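Local coordinates for protein rutinosidase (Aspergillus niger, PDB 6I1A) that hydrolyses beta-glycosidic bonds as a secreted rutinosidase of glycosyl hydrolase family 5, and may also act as a transglycosylase, at residues A[63-72]-A[109-117]. Numbering follows the deposited sequence.
Sequences CGPVLEHRYA and YSGNQTAYL. With NAG (2-acetamido-2-deoxy-beta-D-glucopyranose), chain C; EDO (1,2-ethanediol), chain N.
Tyr109 lays its ring on the first turn of helix 63-72, and its hydroxyl reaches Glu68. At the base of the side chain, CB packs against Cys63 SG, which is in a disulfide with Cys56, and against Leu67 CD1. CG is anti to the backbone N (chi1 173°), which carries the ring out over Gly64, whose CA makes a CH-pi contact with that face; CD1, CE1 and CZ lie by it, Tyr109 CE1 closest to Gly64 CA at 3.3 Å. Along the other long side, CD2 meets Tyr71 OH in the ring plane and CE2 meets Glu68 OE2. At the tip, Tyr109 OH donates to Glu68 OE2 (2.6 Å) on the anti lone pair, with carboxylate and ring planes 84° apart. The syn lone pair of Glu68 OE2 accepts the backbone N-H of Asn112 (N to OE2 2.9 Å), the residue before helix 113-128. Glu68 OE1 approaches the Tyr116 edge and accepts from a water that also bonds Tyr116 OH. Gln113 ties down the loop leading into its helix: NE2 donates to Tyr109 O and OE1 accepts from Gly111 N. Asn112 ND2 carries a covalently attached N-acetylglucosamine. Segments 63-72 and 113-117 run nearly parallel (6°), helix 113-128 linking strands 90-95 and 131-136 of the family 5 TIM barrel.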
ATOM      1  N   CYS A  63     -40.773  -5.010  -4.178  1.00 17.19           N
ATOM      2  CA  CYS A  63     -39.370  -4.792  -4.639  1.00 18.01           C
ATOM      3  C   CYS A  63     -39.352  -4.402  -6.100  1.00 17.21           C
ATOM      4  O   CYS A  63     -38.729  -3.370  -6.476  1.00 17.74           O
ATOM      5  CB  CYS A  63     -38.532  -6.030  -4.389  1.00 18.70           C
ATOM      6  SG  CYS A  63     -36.875  -5.835  -5.110  1.00 21.40           S
ATOM      7  N   GLY A  64     -39.988  -5.176  -6.973  1.00 18.23           N
ATOM      8  CA  GLY A  64     -40.030  -4.890  -8.415  1.00 18.38           C
ATOM      9  C   GLY A  64     -40.573  -3.509  -8.735  1.00 19.74           C
ATOM     10  O   GLY A  64     -39.973  -2.687  -9.431  1.00 18.00           O
ATOM     11  N   PRO A  65     -41.797  -3.180  -8.260  1.00 20.72           N
ATOM     12  CA  PRO A  65     -42.356  -1.871  -8.564  1.00 20.40           C
ATOM     13  C   PRO A  65     -41.470  -0.690  -8.119  1.00 17.84           C
ATOM     14  O   PRO A  65     -41.311   0.216  -8.885  1.00 20.20           O
ATOM     15  CB  PRO A  65     -43.702  -1.913  -7.824  1.00 23.65           C
ATOM     16  CG  PRO A  65     -44.081  -3.371  -7.866  1.00 22.56           C
ATOM     17  CD  PRO A  65     -42.765  -4.109  -7.647  1.00 21.20           C
ATOM     18  N   VAL A  66     -40.826  -0.825  -6.966  1.00 18.05           N
ATOM     19  CA  VAL A  66     -39.956   0.251  -6.430  1.00 17.61           C
ATOM     20  C   VAL A  66     -38.731   0.369  -7.344  1.00 18.51           C
ATOM     21  O   VAL A  66     -38.400   1.474  -7.751  1.00 18.67           O
ATOM     22  CB  VAL A  66     -39.569  -0.014  -4.976  1.00 18.13           C
ATOM     23  CG1 VAL A  66     -38.396   0.847  -4.552  1.00 20.64           C
ATOM     24  CG2 VAL A  66     -40.746   0.204  -4.035  1.00 18.86           C
ATOM     25  N   LEU A  67     -38.120  -0.775  -7.684  1.00 18.17           N
ATOM     26  CA  LEU A  67     -36.884  -0.690  -8.508  1.00 17.11           C
ATOM     27  C   LEU A  67     -37.210  -0.241  -9.926  1.00 16.78           C
ATOM     28  O   LEU A  67     -36.437   0.537 -10.515  1.00 15.83           O
ATOM     29  CB  LEU A  67     -36.125  -2.028  -8.449  1.00 16.65           C
ATOM     30  CG  LEU A  67     -35.533  -2.304  -7.085  1.00 16.89           C
ATOM     31  CD1 LEU A  67     -34.834  -3.657  -7.053  1.00 17.12           C
ATOM     32  CD2 LEU A  67     -34.548  -1.206  -6.679  1.00 19.03           C
ATOM     33  N   GLU A  68     -38.294  -0.751 -10.547  1.00 16.28           N
ATOM     34  CA  GLU A  68     -38.646  -0.350 -11.913  1.00 16.56           C
ATOM     35  C   GLU A  68     -38.827   1.166 -11.971  1.00 17.17           C
ATOM     36  O   GLU A  68     -38.457   1.823 -12.956  1.00 18.57           O
ATOM     37  CB  GLU A  68     -39.941  -1.031 -12.354  1.00 18.21           C
ATOM     38  CG  GLU A  68     -39.776  -2.518 -12.650  1.00 18.63           C
ATOM     39  CD  GLU A  68     -38.991  -2.928 -13.889  1.00 17.91           C
ATOM     40  OE1 GLU A  68     -38.720  -2.059 -14.715  1.00 20.34           O
ATOM     41  OE2 GLU A  68     -38.663  -4.137 -14.029  1.00 19.58           O
ATOM     42  N   HIS A  69     -39.420   1.743 -10.919  1.00 18.24           N
ATOM     43  CA  HIS A  69     -39.618   3.210 -10.898  1.00 19.79           C
ATOM     44  C   HIS A  69     -38.245   3.904 -10.904  1.00 18.10           C
ATOM     45  O   HIS A  69     -38.043   4.870 -11.654  1.00 19.36           O
ATOM     46  CB  HIS A  69     -40.467   3.620  -9.686  1.00 19.93           C
ATOM     47  CG  HIS A  69     -40.593   5.097  -9.590  1.00 22.55           C
ATOM     48  ND1 HIS A  69     -41.428   5.805 -10.430  1.00 30.42           N
ATOM     49  CD2 HIS A  69     -39.924   6.001  -8.841  1.00 26.00           C
ATOM     50  CE1 HIS A  69     -41.346   7.093 -10.132  1.00 25.94           C
ATOM     51  NE2 HIS A  69     -40.431   7.250  -9.183  1.00 29.58           N
ATOM     52  N   ARG A  70     -37.305   3.428 -10.087  1.00 17.30           N
ATOM     53  CA  ARG A  70     -35.943   4.003 -10.082  1.00 15.58           C
ATOM     54  C   ARG A  70     -35.274   3.815 -11.435  1.00 15.34           C
ATOM     55  O   ARG A  70     -34.591   4.755 -11.921  1.00 16.73           O
ATOM     56  CB  ARG A  70     -35.135   3.365  -8.960  1.00 16.45           C
ATOM     57  CG  ARG A  70     -33.740   3.986  -8.786  1.00 17.89           C
ATOM     58  CD  ARG A  70     -33.082   3.587  -7.496  1.00 18.23           C
ATOM     59  NE  ARG A  70     -31.739   4.088  -7.315  1.00 17.66           N
ATOM     60  CZ  ARG A  70     -31.402   5.279  -6.794  1.00 20.14           C
ATOM     61  NH1 ARG A  70     -32.369   6.133  -6.451  1.00 19.15           N
ATOM     62  NH2 ARG A  70     -30.137   5.625  -6.675  1.00 18.13           N
ATOM     63  N   TYR A  71     -35.361   2.620 -12.020  1.00 15.68           N
ATOM     64  CA  TYR A  71     -34.779   2.403 -13.373  1.00 16.39           C
ATOM     65  C   TYR A  71     -35.279   3.453 -14.376  1.00 16.54           C
ATOM     66  O   TYR A  71     -34.567   3.987 -15.214  1.00 17.46           O
ATOM     67  CB  TYR A  71     -35.054   1.002 -13.933  1.00 16.24           C
ATOM     68  CG  TYR A  71     -34.671  -0.158 -13.034  1.00 15.33           C
ATOM     69  CD1 TYR A  71     -33.599  -0.070 -12.154  1.00 15.04           C
ATOM     70  CD2 TYR A  71     -35.259  -1.390 -13.187  1.00 15.87           C
ATOM     71  CE1 TYR A  71     -33.249  -1.095 -11.301  1.00 14.30           C
ATOM     72  CE2 TYR A  71     -34.875  -2.455 -12.408  1.00 15.20           C
ATOM     73  CZ  TYR A  71     -33.841  -2.340 -11.484  1.00 14.47           C
ATOM     74  OH  TYR A  71     -33.485  -3.403 -10.693  1.00 14.98           O
ATOM     75  N   ALA A  72     -36.594   3.687 -14.330  1.00 18.07           N
ATOM     76  CA  ALA A  72     -37.229   4.602 -15.291  1.00 18.56           C
ATOM     77  C   ALA A  72     -36.910   6.067 -15.016  1.00 19.09           C
ATOM     78  O   ALA A  72     -37.001   6.844 -15.988  1.00 23.38           O
ATOM     79  CB  ALA A  72     -38.725   4.333 -15.198  1.00 19.60           C
ATOM     80  N   TYR A 109     -33.651  -8.657  -7.873  1.00 14.42           N
ATOM     81  CA  TYR A 109     -34.805  -8.499  -8.763  1.00 15.03           C
ATOM     82  C   TYR A 109     -34.377  -8.634 -10.231  1.00 14.67           C
ATOM     83  O   TYR A 109     -33.421  -7.997 -10.695  1.00 14.20           O
ATOM     84  CB  TYR A 109     -35.437  -7.118  -8.555  1.00 15.69           C
ATOM     85  CG  TYR A 109     -36.531  -6.783  -9.528  1.00 15.36           C
ATOM     86  CD1 TYR A 109     -37.726  -7.513  -9.525  1.00 17.56           C
ATOM     87  CD2 TYR A 109     -36.398  -5.744 -10.419  1.00 15.07           C
ATOM     88  CE1 TYR A 109     -38.722  -7.212 -10.431  1.00 16.22           C
ATOM     89  CE2 TYR A 109     -37.412  -5.410 -11.307  1.00 17.53           C
ATOM     90  CZ  TYR A 109     -38.579  -6.151 -11.295  1.00 17.02           C
ATOM     91  OH  TYR A 109     -39.553  -5.820 -12.208  1.00 17.66           O
ATOM     92  N   SER A 110     -35.115  -9.488 -10.982  1.00 14.47           N
ATOM     93  CA  SER A 110     -35.017  -9.629 -12.440  1.00 14.62           C
ATOM     94  C   SER A 110     -36.224  -8.943 -13.095  1.00 14.85           C
ATOM     95  O   SER A 110     -37.366  -9.452 -12.910  1.00 16.33           O
ATOM     96  CB  SER A 110     -34.987 -11.077 -12.858  1.00 13.70           C
ATOM     97  OG  SER A 110     -33.775 -11.713 -12.483  1.00 14.21           O
ATOM     98  N   GLY A 111     -36.014  -7.863 -13.811  1.00 15.42           N
ATOM     99  CA  GLY A 111     -37.106  -7.133 -14.486  1.00 18.01           C
ATOM    100  C   GLY A 111     -36.692  -6.579 -15.813  1.00 15.75           C
ATOM    101  O   GLY A 111     -36.013  -7.266 -16.571  1.00 16.84           O
ATOM    102  N   ASN A 112     -37.009  -5.311 -16.056  1.00 16.79           N
ATOM    103  CA  ASN A 112     -36.774  -4.648 -17.357  1.00 16.65           C
ATOM    104  C   ASN A 112     -35.467  -3.847 -17.374  1.00 17.24           C
ATOM    105  O   ASN A 112     -35.347  -2.933 -18.218  1.00 16.70           O
ATOM    106  CB  ASN A 112     -37.956  -3.733 -17.721  1.00 19.95           C
ATOM    107  CG  ASN A 112     -39.131  -4.470 -18.294  1.00 24.10           C
ATOM    108  OD1 ASN A 112     -38.986  -5.547 -18.841  1.00 25.66           O
ATOM    109  ND2 ASN A 112     -40.308  -3.920 -18.098  1.00 27.98           N
ATOM    110  N   GLN A 113     -34.494  -4.187 -16.511  1.00 15.80           N
ATOM    111  CA  GLN A 113     -33.209  -3.457 -16.530  1.00 15.20           C
ATOM    112  C   GLN A 113     -32.667  -3.299 -17.940  1.00 15.20           C
ATOM    113  O   GLN A 113     -32.179  -2.203 -18.291  1.00 16.15           O
ATOM    114  CB  GLN A 113     -32.188  -4.185 -15.673  1.00 14.76           C
ATOM    115  CG  GLN A 113     -32.487  -4.165 -14.192  1.00 15.34           C
ATOM    116  CD  GLN A 113     -33.121  -5.434 -13.675  1.00 15.85           C
ATOM    117  OE1 GLN A 113     -33.994  -5.985 -14.346  1.00 18.05           O
ATOM    118  NE2 GLN A 113     -32.662  -5.946 -12.530  1.00 17.66           N
ATOM    119  N   THR A 114     -32.583  -4.357 -18.758  1.00 15.18           N
ATOM    120  CA  THR A 114     -31.855  -4.276 -20.046  1.00 16.14           C
ATOM    121  C   THR A 114     -32.663  -3.410 -21.040  1.00 15.93           C
ATOM    122  O   THR A 114     -32.078  -2.906 -21.987  1.00 16.42           O
ATOM    123  CB  THR A 114     -31.538  -5.665 -20.628  1.00 16.72           C
ATOM    124  OG1 THR A 114     -32.765  -6.367 -20.849  1.00 18.68           O
ATOM    125  CG2 THR A 114     -30.588  -6.442 -19.738  1.00 18.37           C
ATOM    126  N   ALA A 115     -33.964  -3.271 -20.851  1.00 17.82           N
ATOM    127  CA  ALA A 115     -34.745  -2.356 -21.705  1.00 16.93           C
ATOM    128  C   ALA A 115     -34.322  -0.914 -21.417  1.00 16.00           C
ATOM    129  O   ALA A 115     -34.154  -0.120 -22.365  1.00 17.13           O
ATOM    130  CB  ALA A 115     -36.227  -2.519 -21.465  1.00 16.57           C
ATOM    131  N   TYR A 116     -34.158  -0.574 -20.159  1.00 15.39           N
ATOM    132  CA  TYR A 116     -33.698   0.797 -19.804  1.00 16.24           C
ATOM    133  C   TYR A 116     -32.265   1.003 -20.255  1.00 17.22           C
ATOM    134  O   TYR A 116     -31.898   2.096 -20.713  1.00 17.37           O
ATOM    135  CB  TYR A 116     -33.904   1.045 -18.315  1.00 17.22           C
ATOM    136  CG  TYR A 116     -35.350   1.114 -17.905  1.00 19.46           C
ATOM    137  CD1 TYR A 116     -36.132   2.188 -18.305  1.00 23.69           C
ATOM    138  CD2 TYR A 116     -35.922   0.112 -17.161  1.00 18.86           C
ATOM    139  CE1 TYR A 116     -37.474   2.252 -17.970  1.00 23.45           C
ATOM    140  CE2 TYR A 116     -37.267   0.170 -16.816  1.00 22.65           C
ATOM    141  CZ  TYR A 116     -38.042   1.242 -17.234  1.00 25.05           C
ATOM    142  OH  TYR A 116     -39.387   1.323 -16.938  1.00 27.95           O
ATOM    143  N   LEU A 117     -31.426  -0.023 -20.090  1.00 16.24           N
ATOM    144  CA  LEU A 117     -30.031   0.038 -20.543  1.00 16.94           C
ATOM    145  C   LEU A 117     -30.014   0.327 -22.054  1.00 16.77           C
ATOM    146  O   LEU A 117     -29.246   1.197 -22.530  1.00 16.98           O
ATOM    147  CB  LEU A 117     -29.330  -1.292 -20.200  1.00 18.11           C
ATOM    148  CG  LEU A 117     -27.806  -1.146 -20.150  1.00 25.78           C
ATOM    149  CD1 LEU A 117     -27.180  -2.351 -19.411  1.00 28.54           C
ATOM    150  CD2 LEU A 117     -27.224  -1.002 -21.521  1.00 26.94           C
TER
HETATM  151  C1  NAG C 401     -41.430  -4.574 -18.705  1.00 35.67           C
HETATM  152  C2  NAG C 401     -42.605  -4.427 -17.764  1.00 37.32           C
HETATM  153  C3  NAG C 401     -43.879  -4.810 -18.565  1.00 39.80           C
HETATM  154  C4  NAG C 401     -44.015  -4.099 -19.913  1.00 43.86           C
HETATM  155  C5  NAG C 401     -42.746  -4.287 -20.762  1.00 40.99           C
HETATM  156  C6  NAG C 401     -42.827  -3.617 -22.159  1.00 40.42           C
HETATM  157  C7  NAG C 401     -42.483  -5.214 -15.454  1.00 42.75           C
HETATM  158  C8  NAG C 401     -42.285  -6.431 -14.594  1.00 46.00           C
HETATM  159  N2  NAG C 401     -42.422  -5.436 -16.744  1.00 37.49           N
HETATM  160  O3  NAG C 401     -45.020  -4.543 -17.755  1.00 40.55           O
HETATM  161  O4  NAG C 401     -45.112  -4.702 -20.620  1.00 44.40           O
HETATM  162  O5  NAG C 401     -41.652  -3.808 -19.933  1.00 36.84           O
HETATM  163  O6  NAG C 401     -43.060  -2.210 -22.006  1.00 38.44           O
HETATM  164  O7  NAG C 401     -42.705  -4.099 -15.053  1.00 45.13           O
HETATM  165  C1  EDO N 412     -34.215 -10.326 -16.602  1.00 24.26           C
HETATM  166  O1  EDO N 412     -35.581 -10.095 -16.350  1.00 24.96           O
HETATM  167  C2  EDO N 412     -33.811 -11.717 -16.571  1.00 26.22           C
HETATM  168  O2  EDO N 412     -34.378 -12.365 -17.692  1.00 31.59           O
HETATM  169  O   HOH W   1     -40.576  -1.121 -16.366  1.00 34.80           O